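Local structure of catechol 2,3-dioxygenase (Pseudomonas sp. KL28, 3HPY) at residues Thr4-Pro9 / Phe69-Leu74; Glu50-Cys55 / Ala122-Val127. The protein probably catalyses the iron-dependent extradiol ring cleavage of catechol by molecular oxygen, yielding 2-hydroxy-6-oxohexa-2,4-dienoate. One frame throughout, in Å; residues are numbered along the deposited sequence.

Contact 1 of 2, residues Thr4-Pro9 / Phe69-Leu74; sequences TGVLRP and FGFKVL
Arg8 and Lys72 run side by side and point the same way, with Lys72 CD lying over one face of the guanidinium, 3.4 Å from Arg8 NH2. The lysine reaches there fully extended, its CG anti to the backbone N (chi1 -180°), whereas the arginine is bent at chi2. Their charged ends, NH2 and NZ, come within 3.8 Å of each other because they share anions: both form salt bridges to Asp52 and to Asp278 of the second subunit. Beneath this pair the strands are antiparallel and carry a classic beta bulge, in which Leu7 and Arg8 both face Lys72; Leu7 N bonds to Lys72 O at 2.9 Å and Lys72 N to Arg8 O at 3.0 Å. The bulge shifts the register by one residue where the N-terminal chain turns a corner into strand 9-16 of the N-terminal sheet. Val6 turns CG1 anti to its own N (chi1 -178°), which brings this methyl against Phe71 CB at 3.6 Å. Arg8 O lies at the edge of the Phe71 ring, near its plane, while Pro9 CA approaches it obliquely. Further along, Pro9 CB meets the tip of Phe69, 3.6 Å from CZ, again at a slant. At the other end, Gly5 O accepts a hydrogen bond from Leu74 N, and Leu74 spreads its two methyls, CD1 to Leu7 CD2 at 4.1 Å and CD2 to Thr4.

Contact 2 of 2, residues Glu50-Cys55 / Ala122-Val127; sequences ERDHSC and AEKTCV
Lys124 lays its aliphatic chain across residues 52-54, CD packing 3.9 Å from Asp52 CB and CG passing the backbone N of His53. The chain sets out extended and then bends at chi3 (-78°), a turn that carries the ammonium to Ser54. There NZ donates to Ser54 O at 2.9 Å, approaching from above the carbonyl plane, and makes a weak bond to Ser54 OG at 3.3 Å. His11 ND1 also bonds NZ, and Tyr121 OH does so weakly, so the buried lysine end has several polar partners. The Asp52 carboxylate is engaged by other cations: OD2 pairs with Arg8 and Lys72, while OD1 lies near Cys126 CA. Asp52 OD2 lies 6.3 Å from Lys124 NZ, so any attraction between them would probably be weak and long-range.

The two backbones meet in a single bridge centred on Asp52 and Cys126. His53 N donates to Thr125 O at 2.8 Å and Val127 N to Arg51 O at 2.7 Å. Beyond them, Val127 CG2 sits 3.7 Å from His53 CA and touches the imidazole at its edge, near the ring plane. Arg51 brings CB alongside Cys126 SG at 4.1 Å, but the rest of its extended chain runs on to the second subunit, where NH1 bonds the backbone O of Glu280. Far from the iron, this is a single backbone bridge between two irregular connections of the N-terminal vicinal-oxygen-chelate domain: the link between strands 43-46 and 56-60, and the chain that leaves strand 117-121 for the iron-binding half.

Overall arrangement
The centres of contacts 1 and 2 lie 12 Å apart, and their segments alternate along the chain: 4-9, 50-55, 69-74, 122-127. All four belong to the N-terminal half, around one mixed sheet in which strand 9-16 lies between strands 56-60 and 65-73, with strand 117-121 next to the latter. Contact 1 pairs the chain leading into strand 9-16 with the end of strand 65-73; contact 2 lies in the loops beside the sheet. Asp52 of contact 2 is the direct join, its OD2 3.0 Å from Arg8 NH2 and 3.1 Å from Lys72 NZ. Both contacts also touch the second subunit, so this charge cluster ties the sheet margin and its loops into the homotetramer.

Contact 1 of 2, residues Thr4-Pro9 / Phe69-Leu74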
loop_
_atom_site.group_PDB
_atom_site.type_symbol
_atom_site.label_atom_id
_atom_site.label_comp_id
_atom_site.label_asym_id
_atom_site.label_seq_id
_atom_site.Cartn_x
_atom_site.Cartn_y
_atom_site.Cartn_z
ATOM N N THR C 4 -25.208 -12.923 16.369
ATOM C CA THR C 4 -26.641 -13.005 16.659
ATOM C C THR C 4 -27.166 -11.609 16.988
ATOM O O THR C 4 -26.396 -10.652 17.059
ATOM C CB THR C 4 -26.946 -13.923 17.882
ATOM O OG1 THR C 4 -26.258 -13.429 19.031
ATOM C CG2 THR C 4 -26.506 -15.359 17.617
ATOM N N GLY C 5 -28.479 -11.500 17.198
ATOM C CA GLY C 5 -29.070 -10.207 17.522
ATOM C C GLY C 5 -28.870 -9.142 16.457
ATOM O O GLY C 5 -29.202 -9.355 15.287
ATOM N N VAL C 6 -28.358 -7.982 16.860
ATOM C CA VAL C 6 -28.104 -6.893 15.917
ATOM C C VAL C 6 -26.802 -7.230 15.189
ATOM O O VAL C 6 -25.740 -7.312 15.803
ATOM C CB VAL C 6 -27.951 -5.551 16.647
ATOM C CG1 VAL C 6 -27.741 -4.436 15.641
ATOM C CG2 VAL C 6 -29.186 -5.284 17.499
ATOM N N LEU C 7 -26.893 -7.429 13.880
ATOM C CA LEU C 7 -25.735 -7.818 13.095
ATOM C C LEU C 7 -24.847 -6.696 12.586
ATOM O O LEU C 7 -23.636 -6.706 12.803
ATOM C CB LEU C 7 -26.187 -8.654 11.892
ATOM C CG LEU C 7 -26.979 -9.935 12.155
ATOM C CD1 LEU C 7 -27.312 -10.614 10.837
ATOM C CD2 LEU C 7 -26.171 -10.864 13.051
ATOM N N ARG C 8 -25.457 -5.722 11.921
ATOM C CA ARG C 8 -24.691 -4.643 11.311
ATOM C C ARG C 8 -25.557 -3.436 10.949
ATOM O O ARG C 8 -26.786 -3.500 11.001
ATOM C CB ARG C 8 -24.050 -5.182 10.016
ATOM C CG ARG C 8 -25.010 -6.074 9.157
ATOM C CD ARG C 8 -24.736 -5.948 7.638
ATOM N NE ARG C 8 -25.716 -6.536 6.705
ATOM C CZ ARG C 8 -26.169 -7.794 6.728
ATOM N NH1 ARG C 8 -25.763 -8.649 7.655
ATOM N NH2 ARG C 8 -26.993 -8.224 5.778
ATOM N N PRO C 9 -24.915 -2.300 10.620
ATOM C CA PRO C 9 -25.691 -1.117 10.233
ATOM C C PRO C 9 -26.362 -1.539 8.927
ATOM O O PRO C 9 -25.685 -2.071 8.038
ATOM C CB PRO C 9 -24.620 -0.066 9.989
ATOM C CG PRO C 9 -23.552 -0.427 10.970
ATOM C CD PRO C 9 -23.530 -1.941 10.979
ATOM N N PHE C 69 -31.508 5.859 11.091
ATOM C CA PHE C 69 -30.416 4.918 10.880
ATOM C C PHE C 69 -30.873 3.532 11.324
ATOM O O PHE C 69 -31.241 3.338 12.481
ATOM C CB PHE C 69 -29.203 5.358 11.701
ATOM C CG PHE C 69 -27.935 4.637 11.347
ATOM C CD1 PHE C 69 -27.375 3.719 12.224
ATOM C CD2 PHE C 69 -27.294 4.890 10.136
ATOM C CE1 PHE C 69 -26.192 3.060 11.905
ATOM C CE2 PHE C 69 -26.114 4.238 9.810
ATOM C CZ PHE C 69 -25.562 3.319 10.698
ATOM N N GLY C 70 -30.835 2.570 10.410
ATOM C CA GLY C 70 -31.283 1.230 10.746
ATOM C C GLY C 70 -30.222 0.151 10.873
ATOM O O GLY C 70 -29.137 0.259 10.308
ATOM N N PHE C 71 -30.562 -0.897 11.616
ATOM C CA PHE C 71 -29.671 -2.032 11.846
ATOM C C PHE C 71 -30.374 -3.339 11.488
ATOM O O PHE C 71 -31.489 -3.594 11.947
ATOM C CB PHE C 71 -29.283 -2.108 13.319
ATOM C CG PHE C 71 -28.341 -1.034 13.768
ATOM C CD1 PHE C 71 -26.973 -1.195 13.614
ATOM C CD2 PHE C 71 -28.814 0.112 14.411
ATOM C CE1 PHE C 71 -26.090 -0.246 14.097
ATOM C CE2 PHE C 71 -27.928 1.075 14.899
ATOM C CZ PHE C 71 -26.569 0.892 14.743
ATOM N N LYS C 72 -29.725 -4.181 10.688
ATOM C CA LYS C 72 -30.336 -5.461 10.353
ATOM C C LYS C 72 -30.075 -6.410 11.515
ATOM O O LYS C 72 -28.991 -6.377 12.101
ATOM C CB LYS C 72 -29.745 -6.039 9.068
ATOM C CG LYS C 72 -30.374 -7.369 8.694
ATOM C CD LYS C 72 -30.065 -7.796 7.282
ATOM C CE LYS C 72 -30.686 -9.151 6.996
ATOM N NZ LYS C 72 -30.569 -9.501 5.551
ATOM N N VAL C 73 -31.067 -7.228 11.874
ATOM C CA VAL C 73 -30.898 -8.191 12.973
ATOM C C VAL C 73 -30.884 -9.608 12.389
ATOM O O VAL C 73 -31.181 -9.793 11.210
ATOM C CB VAL C 73 -32.027 -8.077 14.033
ATOM C CG1 VAL C 73 -32.118 -6.639 14.541
ATOM C CG2 VAL C 73 -33.357 -8.533 13.445
ATOM N N LEU C 74 -30.559 -10.605 13.203
ATOM C CA LEU C 74 -30.473 -11.971 12.699
ATOM C C LEU C 74 -31.703 -12.454 11.932
ATOM O O LEU C 74 -31.589 -12.863 10.766
ATOM C CB LEU C 74 -30.159 -12.939 13.841
ATOM C CG LEU C 74 -29.694 -14.352 13.439
ATOM C CD1 LEU C 74 -28.444 -14.291 12.555
ATOM C CD2 LEU C 74 -29.387 -15.139 14.693
#

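Contact 2 of 2, residues Glu50-Cys55 / Ala122-Val127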
loop_
_atom_site.group_PDB
_atom_site.type_symbol
_atom_site.label_atom_id
_atom_site.label_comp_id
_atom_site.label_asym_id
_atom_site.label_seq_id
_atom_site.Cartn_x
_atom_site.Cartn_y
_atom_site.Cartn_z
ATOM N N GLU C 50 -21.707 -5.129 -0.947
ATOM C CA GLU C 50 -22.719 -5.634 -0.010
ATOM C C GLU C 50 -23.638 -6.523 -0.814
ATOM O O GLU C 50 -23.554 -6.532 -2.036
ATOM C CB GLU C 50 -23.537 -4.496 0.600
ATOM C CG GLU C 50 -22.699 -3.457 1.302
ATOM C CD GLU C 50 -23.512 -2.257 1.760
ATOM O OE1 GLU C 50 -24.315 -1.734 0.949
ATOM O OE2 GLU C 50 -23.336 -1.836 2.925
ATOM N N ARG C 51 -24.518 -7.259 -0.142
ATOM C CA ARG C 51 -25.430 -8.140 -0.862
ATOM C C ARG C 51 -26.886 -7.687 -0.817
ATOM O O ARG C 51 -27.671 -8.024 -1.708
ATOM C CB ARG C 51 -25.310 -9.574 -0.319
ATOM C CG ARG C 51 -23.877 -10.080 -0.339
ATOM C CD ARG C 51 -23.783 -11.584 -0.219
ATOM N NE ARG C 51 -22.387 -11.997 -0.137
ATOM C CZ ARG C 51 -21.983 -13.256 -0.021
ATOM N NH1 ARG C 51 -22.872 -14.240 0.026
ATOM N NH2 ARG C 51 -20.690 -13.526 0.051
ATOM N N ASP C 52 -27.233 -6.905 0.200
ATOM C CA ASP C 52 -28.603 -6.424 0.360
ATOM C C ASP C 52 -28.957 -5.223 -0.517
ATOM O O ASP C 52 -28.094 -4.414 -0.867
ATOM C CB ASP C 52 -28.876 -6.132 1.840
ATOM C CG ASP C 52 -29.065 -7.410 2.660
ATOM O OD1 ASP C 52 -29.165 -8.501 2.047
ATOM O OD2 ASP C 52 -29.126 -7.328 3.905
ATOM N N HIS C 53 -30.238 -5.122 -0.868
ATOM C CA HIS C 53 -30.754 -4.069 -1.746
ATOM C C HIS C 53 -30.248 -2.641 -1.559
ATOM O O HIS C 53 -29.924 -1.962 -2.539
ATOM C CB HIS C 53 -32.284 -4.058 -1.688
ATOM C CG HIS C 53 -32.918 -3.042 -2.588
ATOM N ND1 HIS C 53 -33.223 -1.762 -2.174
ATOM C CD2 HIS C 53 -33.328 -3.127 -3.875
ATOM C CE1 HIS C 53 -33.798 -1.106 -3.164
ATOM N NE2 HIS C 53 -33.875 -1.912 -4.209
ATOM N N SER C 54 -30.178 -2.184 -0.318
ATOM C CA SER C 54 -29.750 -0.818 -0.053
ATOM C C SER C 54 -29.131 -0.648 1.325
ATOM O O SER C 54 -29.382 -1.447 2.226
ATOM C CB SER C 54 -30.960 0.110 -0.138
ATOM O OG SER C 54 -31.844 -0.162 0.944
ATOM N N CYS C 55 -28.339 0.415 1.471
ATOM C CA CYS C 55 -27.680 0.777 2.727
ATOM C C CYS C 55 -27.668 2.314 2.851
ATOM O O CYS C 55 -27.393 2.870 3.913
ATOM C CB CYS C 55 -26.242 0.261 2.754
ATOM S SG CYS C 55 -25.083 1.247 1.760
ATOM N N ALA C 122 -35.336 -7.169 9.943
ATOM C CA ALA C 122 -34.753 -8.482 9.696
ATOM C C ALA C 122 -34.836 -8.857 8.230
ATOM O O ALA C 122 -34.200 -9.816 7.790
ATOM C CB ALA C 122 -35.465 -9.532 10.536
ATOM N N GLU C 123 -35.609 -8.102 7.463
ATOM C CA GLU C 123 -35.767 -8.428 6.058
ATOM C C GLU C 123 -35.412 -7.321 5.079
ATOM O O GLU C 123 -35.697 -6.141 5.297
ATOM C CB GLU C 123 -37.196 -8.916 5.799
ATOM C CG GLU C 123 -37.548 -10.222 6.507
ATOM C CD GLU C 123 -38.992 -10.642 6.269
ATOM O OE1 GLU C 123 -39.378 -10.795 5.089
ATOM O OE2 GLU C 123 -39.738 -10.820 7.259
ATOM N N LYS C 124 -34.772 -7.737 3.993
ATOM C CA LYS C 124 -34.355 -6.849 2.920
ATOM C C LYS C 124 -33.800 -7.731 1.815
ATOM O O LYS C 124 -32.855 -8.496 2.023
ATOM C CB LYS C 124 -33.291 -5.867 3.405
ATOM C CG LYS C 124 -32.785 -4.938 2.308
ATOM C CD LYS C 124 -31.879 -3.836 2.853
ATOM C CE LYS C 124 -32.669 -2.714 3.519
ATOM N NZ LYS C 124 -31.775 -1.577 3.891
ATOM N N THR C 125 -34.401 -7.620 0.640
ATOM C CA THR C 125 -34.008 -8.417 -0.510
ATOM C C THR C 125 -32.508 -8.450 -0.783
ATOM O O THR C 125 -31.836 -7.420 -0.751
ATOM C CB THR C 125 -34.730 -7.917 -1.778
ATOM O OG1 THR C 125 -36.144 -7.942 -1.557
ATOM C CG2 THR C 125 -34.395 -8.799 -2.970
ATOM N N CYS C 126 -32.001 -9.651 -1.044
ATOM C CA CYS C 126 -30.596 -9.872 -1.359
ATOM C C CYS C 126 -30.433 -9.806 -2.869
ATOM O O CYS C 126 -30.957 -10.663 -3.585
ATOM C CB CYS C 126 -30.144 -11.251 -0.863
ATOM S SG CYS C 126 -28.522 -11.784 -1.509
ATOM N N VAL C 127 -29.709 -8.796 -3.350
ATOM C CA VAL C 127 -29.496 -8.619 -4.787
ATOM C C VAL C 127 -28.127 -9.129 -5.230
ATOM O O VAL C 127 -27.892 -9.327 -6.426
ATOM C CB VAL C 127 -29.612 -7.128 -5.191
ATOM C CG1 VAL C 127 -29.728 -6.996 -6.713
ATOM C CG2 VAL C 127 -30.818 -6.501 -4.510
#